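Local coordinates for ABC transporter, substrate binding protein (Mannopine) (Agrobacterium fabrum, PDB 5L9S) that probably serves as the periplasmic substrate-binding protein of an ABC transporter, capturing mannopine for uptake into the bacterium, at residues A262-A267 against Q278-Q283. Residues are numbered along the deposited sequence; the frame is centred on the assembly and turned at random.
Sequences AAQAKA and QKAISQ
Ala265 and Ala280 face each other where two short helical segments pass, 262-267 from helix 261-271 and 278-283 from the short helix that follows it in the chain. The segment axes come within 8.2 Å of each other and are inclined by 48°, running broadly in the same sense. The CA atoms of Ala265 and Ala280 lie 4.8 Å apart, a separation made possible by the small side chains at this point. Both CB bonds point toward the partner helix. Ala265 CB rests against the backbone as well as the methyl group, lying 3.6 Å from Ala280 O and 4.2 Å from Ala280 CB. Beside Ala265 on the same face of its helix, Gln264 brings its CB to 3.8 Å from Ala280 CB; its side chain, extended beyond CG, also touches Pro275, Pro276 and Ser277 of the connecting loop and Trp257 of helix 247-258. At the exposed margin Gln283 reaches across toward the start of helix 261-271, its extended chain (chi2 176°) carrying the amide to the backbone of Ala262. NE2 is modelled 3.3 Å from Ala262 CA and 3.4 Å from Ala262 N; both nitrogens are donors, so the amide lies against the backbone without bonding to it. Pro261 is touched by Ala280 and Gln283 alike. Within 278-283, Ser282 OG donates to Lys279 O from above the carbonyl plane at 2.8 Å, and the same oxygen accepts from Gln283 N. Asp93 receives a bond from Lys279 N. With no hydrogen bond between the segments, the union of these consecutive helices of the solute-binding protein, whose short connection is tied back by the Cys268-Cys273 disulfide, rests on van der Waals contact: an alanine-based interface, buried at its centre and bordered at the solvent-facing edge by Gln283 against Ala262.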
loop_
_atom_site.group_PDB
_atom_site.type_symbol
_atom_site.label_atom_id
_atom_site.label_comp_id
_atom_site.label_asym_id
_atom_site.label_seq_id
_atom_site.Cartn_x
_atom_site.Cartn_y
_atom_site.Cartn_z
ATOM N N ALA A 262 -15.256 12.632 -2.883
ATOM C CA ALA A 262 -15.058 13.642 -1.834
ATOM C C ALA A 262 -14.607 13.001 -0.528
ATOM O O ALA A 262 -13.694 13.517 0.129
ATOM C CB ALA A 262 -16.333 14.437 -1.622
ATOM N N ALA A 263 -15.235 11.862 -0.175
ATOM C CA ALA A 263 -14.938 11.060 1.010
ATOM C C ALA A 263 -13.498 10.532 0.900
ATOM O O ALA A 263 -12.692 10.763 1.807
ATOM C CB ALA A 263 -15.924 9.898 1.112
ATOM N N GLN A 264 -13.166 9.897 -0.244
ATOM C CA GLN A 264 -11.835 9.357 -0.546
ATOM C C GLN A 264 -10.748 10.422 -0.507
ATOM O O GLN A 264 -9.709 10.170 0.084
ATOM C CB GLN A 264 -11.809 8.656 -1.910
ATOM C CG GLN A 264 -12.789 7.502 -2.066
ATOM C CD GLN A 264 -12.647 6.899 -3.426
ATOM O OE1 GLN A 264 -13.615 6.461 -4.070
ATOM N NE2 GLN A 264 -11.458 6.983 -3.942
ATOM N N ALA A 265 -10.975 11.600 -1.137
ATOM C CA ALA A 265 -10.030 12.716 -1.207
ATOM C C ALA A 265 -9.782 13.319 0.186
ATOM O O ALA A 265 -8.639 13.640 0.512
ATOM C CB ALA A 265 -10.553 13.779 -2.145
ATOM N N LYS A 266 -10.846 13.465 1.008
ATOM C CA LYS A 266 -10.721 14.007 2.357
ATOM C C LYS A 266 -9.864 13.053 3.215
ATOM O O LYS A 266 -8.901 13.506 3.840
ATOM C CB LYS A 266 -12.119 14.237 2.973
ATOM C CG LYS A 266 -12.095 14.900 4.336
ATOM C CD LYS A 266 -13.478 14.969 4.959
ATOM C CE LYS A 266 -13.444 15.186 6.461
ATOM N NZ LYS A 266 -12.715 16.430 6.847
ATOM N N ALA A 267 -10.197 11.742 3.206
ATOM C CA ALA A 267 -9.448 10.727 3.946
ATOM C C ALA A 267 -7.984 10.621 3.455
ATOM O O ALA A 267 -7.072 10.522 4.277
ATOM C CB ALA A 267 -10.151 9.372 3.862
ATOM N N GLN A 278 -10.001 8.147 -9.638
ATOM C CA GLN A 278 -9.198 9.099 -10.408
ATOM C C GLN A 278 -9.671 10.546 -10.156
ATOM O O GLN A 278 -8.840 11.466 -10.128
ATOM C CB GLN A 278 -9.238 8.736 -11.882
ATOM C CG GLN A 278 -8.511 7.419 -12.129
ATOM C CD GLN A 278 -8.396 7.112 -13.586
ATOM O OE1 GLN A 278 -7.651 7.774 -14.330
ATOM N NE2 GLN A 278 -9.148 6.112 -14.028
ATOM N N LYS A 279 -10.989 10.722 -9.917
ATOM C CA LYS A 279 -11.601 11.997 -9.592
ATOM C C LYS A 279 -11.112 12.461 -8.239
ATOM O O LYS A 279 -10.809 13.642 -8.110
ATOM C CB LYS A 279 -13.150 11.909 -9.613
ATOM C CG LYS A 279 -13.869 13.259 -9.606
ATOM C CD LYS A 279 -15.067 13.257 -10.546
ATOM C CE LYS A 279 -15.264 14.608 -11.211
ATOM N NZ LYS A 279 -16.053 15.552 -10.374
ATOM N N ALA A 280 -11.034 11.548 -7.236
ATOM C CA ALA A 280 -10.564 11.839 -5.877
ATOM C C ALA A 280 -9.110 12.304 -5.893
ATOM O O ALA A 280 -8.812 13.279 -5.212
ATOM C CB ALA A 280 -10.732 10.625 -4.973
ATOM N N ILE A 281 -8.221 11.654 -6.707
ATOM C CA ILE A 281 -6.810 12.033 -6.867
ATOM C C ILE A 281 -6.703 13.508 -7.303
ATOM O O ILE A 281 -5.954 14.277 -6.699
ATOM C CB ILE A 281 -6.001 11.089 -7.834
ATOM C CG1 ILE A 281 -5.762 9.703 -7.232
ATOM C CG2 ILE A 281 -4.659 11.711 -8.250
ATOM C CD1 ILE A 281 -5.577 8.575 -8.251
ATOM N N SER A 282 -7.449 13.892 -8.344
ATOM C CA SER A 282 -7.420 15.244 -8.892
ATOM C C SER A 282 -8.137 16.283 -8.008
ATOM O O SER A 282 -7.806 17.469 -8.064
ATOM C CB SER A 282 -8.019 15.241 -10.290
ATOM O OG SER A 282 -9.383 14.862 -10.235
ATOM N N GLN A 283 -9.118 15.834 -7.213
ATOM C CA GLN A 283 -9.947 16.637 -6.311
ATOM C C GLN A 283 -9.220 17.053 -5.031
ATOM O O GLN A 283 -9.753 17.883 -4.282
ATOM C CB GLN A 283 -11.163 15.810 -5.901
ATOM C CG GLN A 283 -12.486 16.493 -6.068
ATOM C CD GLN A 283 -13.585 15.531 -5.715
ATOM O OE1 GLN A 283 -14.363 15.099 -6.569
ATOM N NE2 GLN A 283 -13.656 15.166 -4.447
#